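Local coordinates for protein polyprenyl synthetase (Nonlabens dokdonensis, PDB 6KD7) that probably makes geranylgeranyl pyrophosphate by magnesium-dependent prenyl transfer, at residues A[165-178]-A[194-207]. Residues are numbered along the deposited sequence; the frame is centred on the assembly and turned at random.
Sequences IKLKTSVLVGCALQ and IYDYGINLGLAFQL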
loop_
_atom_site.group_PDB
_atom_site.type_symbol
_atom_site.label_atom_id
_atom_site.label_comp_id
_atom_site.label_asym_id
_atom_site.label_seq_id
_atom_site.Cartn_x
_atom_site.Cartn_y
_atom_site.Cartn_z
ATOM N N ILE A 165 -25.811 20.972 12.917
ATOM C CA ILE A 165 -26.773 20.592 11.850
ATOM C C ILE A 165 -27.522 21.824 11.321
ATOM O O ILE A 165 -27.884 21.848 10.107
ATOM C CB ILE A 165 -27.731 19.470 12.267
ATOM C CG1 ILE A 165 -28.600 19.842 13.459
ATOM C CG2 ILE A 165 -26.952 18.176 12.459
ATOM C CD1 ILE A 165 -29.786 18.903 13.611
ATOM N N LYS A 166 -27.648 22.870 12.122
ATOM C CA LYS A 166 -28.278 24.106 11.610
ATOM C C LYS A 166 -27.410 24.647 10.488
ATOM O O LYS A 166 -27.948 24.881 9.360
ATOM C CB LYS A 166 -28.455 25.140 12.720
ATOM C CG LYS A 166 -29.063 26.448 12.223
ATOM C CD LYS A 166 -29.238 27.467 13.316
ATOM C CE LYS A 166 -28.613 28.792 12.994
ATOM N NZ LYS A 166 -28.415 29.537 14.256
ATOM N N LEU A 167 -26.120 24.851 10.776
ATOM C CA LEU A 167 -25.147 25.377 9.771
ATOM C C LEU A 167 -25.011 24.409 8.592
ATOM O O LEU A 167 -24.944 24.853 7.430
ATOM C CB LEU A 167 -23.801 25.617 10.461
ATOM C CG LEU A 167 -23.813 26.713 11.524
ATOM C CD1 LEU A 167 -22.537 26.757 12.328
ATOM C CD2 LEU A 167 -24.008 28.062 10.868
ATOM N N LYS A 168 -24.946 23.115 8.846
ATOM C CA LYS A 168 -24.557 22.162 7.786
ATOM C C LYS A 168 -25.746 21.855 6.868
ATOM O O LYS A 168 -25.494 21.565 5.685
ATOM C CB LYS A 168 -24.040 20.860 8.407
ATOM C CG LYS A 168 -23.294 19.927 7.459
ATOM C CD LYS A 168 -23.347 18.515 7.972
ATOM C CE LYS A 168 -22.010 17.810 7.943
ATOM N NZ LYS A 168 -22.100 16.444 7.364
ATOM N N THR A 169 -26.953 21.787 7.424
ATOM C CA THR A 169 -28.114 21.347 6.614
ATOM C C THR A 169 -29.322 22.296 6.621
ATOM O O THR A 169 -30.132 22.136 5.754
ATOM C CB THR A 169 -28.595 19.977 7.103
ATOM O OG1 THR A 169 -29.237 20.188 8.347
ATOM C CG2 THR A 169 -27.484 18.976 7.307
ATOM N N SER A 170 -29.441 23.213 7.571
ATOM C CA SER A 170 -30.673 24.036 7.674
ATOM C C SER A 170 -30.541 25.439 7.085
ATOM O O SER A 170 -31.476 25.875 6.456
ATOM C CB SER A 170 -31.124 24.096 9.086
ATOM O OG SER A 170 -31.366 22.799 9.582
ATOM N N VAL A 171 -29.412 26.105 7.275
ATOM C CA VAL A 171 -29.292 27.507 6.762
ATOM C C VAL A 171 -29.593 27.553 5.265
ATOM O O VAL A 171 -30.106 28.565 4.819
ATOM C CB VAL A 171 -27.950 28.182 7.101
ATOM C CG1 VAL A 171 -27.810 28.359 8.591
ATOM C CG2 VAL A 171 -26.764 27.440 6.527
ATOM N N LEU A 172 -29.282 26.520 4.485
ATOM C CA LEU A 172 -29.514 26.553 3.036
ATOM C C LEU A 172 -31.009 26.407 2.753
ATOM O O LEU A 172 -31.425 26.842 1.687
ATOM C CB LEU A 172 -28.723 25.472 2.324
ATOM C CG LEU A 172 -28.937 25.340 0.826
ATOM C CD1 LEU A 172 -28.446 26.579 0.081
ATOM C CD2 LEU A 172 -28.257 24.072 0.304
ATOM N N VAL A 173 -31.759 25.770 3.630
ATOM C CA VAL A 173 -33.236 25.678 3.485
ATOM C C VAL A 173 -33.818 27.085 3.644
ATOM O O VAL A 173 -34.545 27.507 2.749
ATOM C CB VAL A 173 -33.831 24.698 4.494
ATOM C CG1 VAL A 173 -35.339 24.584 4.293
ATOM C CG2 VAL A 173 -33.198 23.319 4.336
ATOM N N GLY A 174 -33.485 27.747 4.747
ATOM C CA GLY A 174 -33.766 29.162 5.011
ATOM C C GLY A 174 -33.398 30.029 3.827
ATOM O O GLY A 174 -34.225 30.837 3.370
ATOM N N CYS A 175 -32.195 29.841 3.321
ATOM C CA CYS A 175 -31.619 30.682 2.266
ATOM C C CYS A 175 -32.445 30.510 1.000
ATOM O O CYS A 175 -32.690 31.503 0.321
ATOM C CB CYS A 175 -30.136 30.336 2.073
ATOM S SG CYS A 175 -29.404 31.138 0.639
ATOM N N ALA A 176 -32.731 29.270 0.594
ATOM C CA ALA A 176 -33.515 28.981 -0.625
ATOM C C ALA A 176 -34.866 29.734 -0.550
ATOM O O ALA A 176 -35.263 30.309 -1.564
ATOM C CB ALA A 176 -33.735 27.493 -0.786
ATOM N N LEU A 177 -35.544 29.703 0.595
ATOM C CA LEU A 177 -36.849 30.393 0.786
ATOM C C LEU A 177 -36.627 31.917 0.723
ATOM O O LEU A 177 -37.295 32.583 -0.108
ATOM C CB LEU A 177 -37.456 29.958 2.121
ATOM C CG LEU A 177 -37.968 28.518 2.138
ATOM C CD1 LEU A 177 -38.124 28.041 3.548
ATOM C CD2 LEU A 177 -39.279 28.381 1.391
ATOM N N GLN A 178 -35.641 32.421 1.475
ATOM C CA GLN A 178 -35.300 33.851 1.505
ATOM C C GLN A 178 -35.019 34.344 0.094
ATOM O O GLN A 178 -35.489 35.471 -0.202
ATOM C CB GLN A 178 -34.237 34.159 2.545
ATOM C CG GLN A 178 -33.875 35.618 2.515
ATOM C CD GLN A 178 -33.002 36.037 3.659
ATOM O OE1 GLN A 178 -32.697 37.221 3.745
ATOM N NE2 GLN A 178 -32.577 35.124 4.518
ATOM N N ILE A 194 -39.520 34.178 6.616
ATOM C CA ILE A 194 -39.527 32.924 5.810
ATOM C C ILE A 194 -38.223 32.144 6.048
ATOM O O ILE A 194 -38.288 30.928 6.099
ATOM C CB ILE A 194 -39.929 33.130 4.341
ATOM C CG1 ILE A 194 -40.505 31.836 3.762
ATOM C CG2 ILE A 194 -38.785 33.694 3.523
ATOM C CD1 ILE A 194 -41.099 31.972 2.398
ATOM N N TYR A 195 -37.097 32.843 6.189
ATOM C CA TYR A 195 -35.798 32.216 6.527
ATOM C C TYR A 195 -35.964 31.357 7.769
ATOM O O TYR A 195 -35.597 30.183 7.734
ATOM C CB TYR A 195 -34.689 33.238 6.762
ATOM C CG TYR A 195 -33.328 32.664 7.069
ATOM C CD1 TYR A 195 -32.432 32.358 6.058
ATOM C CD2 TYR A 195 -32.911 32.496 8.370
ATOM C CE1 TYR A 195 -31.151 31.890 6.332
ATOM C CE2 TYR A 195 -31.644 32.017 8.661
ATOM C CZ TYR A 195 -30.774 31.670 7.639
ATOM O OH TYR A 195 -29.522 31.201 7.927
ATOM N N ASP A 196 -36.513 31.935 8.817
ATOM C CA ASP A 196 -36.720 31.262 10.120
ATOM C C ASP A 196 -37.567 29.995 9.955
ATOM O O ASP A 196 -37.287 28.992 10.650
ATOM C CB ASP A 196 -37.382 32.210 11.114
ATOM C CG ASP A 196 -36.477 33.330 11.593
ATOM O OD1 ASP A 196 -35.264 33.333 11.234
ATOM O OD2 ASP A 196 -36.986 34.183 12.354
ATOM N N TYR A 197 -38.633 30.067 9.165
ATOM C CA TYR A 197 -39.438 28.877 8.841
ATOM C C TYR A 197 -38.468 27.799 8.321
ATOM O O TYR A 197 -38.540 26.650 8.791
ATOM C CB TYR A 197 -40.516 29.218 7.803
ATOM C CG TYR A 197 -41.054 28.044 7.037
ATOM C CD1 TYR A 197 -41.661 26.977 7.675
ATOM C CD2 TYR A 197 -40.960 28.008 5.669
ATOM C CE1 TYR A 197 -42.182 25.903 6.961
ATOM C CE2 TYR A 197 -41.428 26.926 4.952
ATOM C CZ TYR A 197 -42.017 25.861 5.605
ATOM O OH TYR A 197 -42.445 24.803 4.868
ATOM N N GLY A 198 -37.692 28.141 7.295
ATOM C CA GLY A 198 -36.689 27.244 6.669
ATOM C C GLY A 198 -35.733 26.658 7.727
ATOM O O GLY A 198 -35.511 25.469 7.704
ATOM N N ILE A 199 -35.275 27.436 8.686
ATOM C CA ILE A 199 -34.408 26.906 9.759
ATOM C C ILE A 199 -35.162 25.810 10.511
ATOM O O ILE A 199 -34.593 24.736 10.678
ATOM C CB ILE A 199 -33.883 28.019 10.662
ATOM C CG1 ILE A 199 -32.961 28.968 9.899
ATOM C CG2 ILE A 199 -33.177 27.456 11.889
ATOM C CD1 ILE A 199 -31.715 28.332 9.313
ATOM N N ASN A 200 -36.385 26.058 10.953
ATOM C CA ASN A 200 -37.111 25.077 11.803
ATOM C C ASN A 200 -37.437 23.868 10.919
ATOM O O ASN A 200 -37.287 22.728 11.346
ATOM C CB ASN A 200 -38.353 25.704 12.446
ATOM C CG ASN A 200 -38.029 26.615 13.614
ATOM O OD1 ASN A 200 -38.515 27.768 13.730
ATOM N ND2 ASN A 200 -37.253 26.071 14.521
ATOM N N LEU A 201 -37.808 24.093 9.677
ATOM C CA LEU A 201 -38.134 22.963 8.801
ATOM C C LEU A 201 -36.866 22.105 8.625
ATOM O O LEU A 201 -36.981 20.878 8.493
ATOM C CB LEU A 201 -38.632 23.499 7.456
ATOM C CG LEU A 201 -39.094 22.448 6.458
ATOM C CD1 LEU A 201 -40.444 21.854 6.835
ATOM C CD2 LEU A 201 -39.165 23.026 5.060
ATOM N N GLY A 202 -35.731 22.762 8.430
ATOM C CA GLY A 202 -34.472 22.094 8.045
ATOM C C GLY A 202 -33.973 21.282 9.233
ATOM O O GLY A 202 -33.549 20.148 9.034
ATOM N N LEU A 203 -34.125 21.825 10.429
ATOM C CA LEU A 203 -33.759 21.114 11.665
ATOM C C LEU A 203 -34.666 19.891 11.863
ATOM O O LEU A 203 -34.157 18.812 12.177
ATOM C CB LEU A 203 -33.812 22.096 12.830
ATOM C CG LEU A 203 -32.650 23.086 12.922
ATOM C CD1 LEU A 203 -32.928 24.133 14.008
ATOM C CD2 LEU A 203 -31.324 22.379 13.217
ATOM N N ALA A 204 -35.972 20.021 11.676
ATOM C CA ALA A 204 -36.893 18.877 11.749
ATOM C C ALA A 204 -36.452 17.838 10.726
ATOM O O ALA A 204 -36.473 16.637 11.016
ATOM C CB ALA A 204 -38.330 19.322 11.513
ATOM N N PHE A 205 -36.190 18.269 9.513
ATOM C CA PHE A 205 -35.852 17.341 8.408
ATOM C C PHE A 205 -34.566 16.523 8.780
ATOM O O PHE A 205 -34.482 15.305 8.560
ATOM C CB PHE A 205 -35.718 18.172 7.133
ATOM C CG PHE A 205 -35.525 17.391 5.865
ATOM C CD1 PHE A 205 -36.443 16.406 5.495
ATOM C CD2 PHE A 205 -34.446 17.657 5.026
ATOM C CE1 PHE A 205 -36.281 15.679 4.321
ATOM C CE2 PHE A 205 -34.303 16.942 3.836
ATOM C CZ PHE A 205 -35.189 15.930 3.506
ATOM N N GLN A 206 -33.553 17.185 9.318
ATOM C CA GLN A 206 -32.250 16.563 9.620
ATOM C C GLN A 206 -32.420 15.650 10.834
ATOM O O GLN A 206 -31.855 14.547 10.805
ATOM C CB GLN A 206 -31.188 17.612 9.880
ATOM C CG GLN A 206 -29.851 17.011 10.242
ATOM C CD GLN A 206 -29.342 16.007 9.239
ATOM O OE1 GLN A 206 -28.865 14.944 9.624
ATOM N NE2 GLN A 206 -29.424 16.342 7.968
ATOM N N LEU A 207 -33.157 16.081 11.852
ATOM C CA LEU A 207 -33.457 15.201 13.009
ATOM C C LEU A 207 -34.195 13.953 12.530
ATOM O O LEU A 207 -33.892 12.847 13.062
ATOM C CB LEU A 207 -34.173 15.957 14.115
ATOM C CG LEU A 207 -33.278 16.993 14.786
ATOM C CD1 LEU A 207 -34.058 17.791 15.799
ATOM C CD2 LEU A 207 -32.088 16.340 15.471
HETATM O O HOH W 1 -32.113 19.913 6.731
#
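I165 lays CG1 3.7 Å from L203 CD2 and reaches L207 CD2 with CD1, while its CB and CG2 lean on the aliphatic part of Q206. K166 adds its CB against L203 CD2. At T169, chi1 of 73° turns OG1 back to its own helix, where it bonds I165 O at 2.8 Å; T169 N reaches that oxygen from the opposite face of its plane. A wider pi-type turn spans 166-170, and a water there donates to T169 O and, at 2.7 Å, to G202 O, bridging the helices where no direct hydrogen bond crosses. S170 OG packs on the G202-L203 peptide. Next, V171 runs alongside I199, and V173 sets CG1 3.5 Å from G198 O. The backbones come closest at G174 and G198, CA to CA 3.9 Å, where a CB on either residue would clash. Y195, its CG anti to the backbone N (chi1 -178°), sits as a knob among V171, G174, C175 and Q178, with CD1 3.4 Å from G174 C and OH beside V171 CG1; an alanine here would probably leave that hole unfilled and strip V171 of the hydroxyl end packed on it. L177 CD1 lies 3.5 Å from G198 CA, with Y197 CD2 beside it. With axes 7.0 Å apart at 145°, this is a glycine-mediated, roughly antiparallel helix pair in the mainly helical bundle of the trans-prenyltransferase fold, whose F205 touches the bound pyrophosphate.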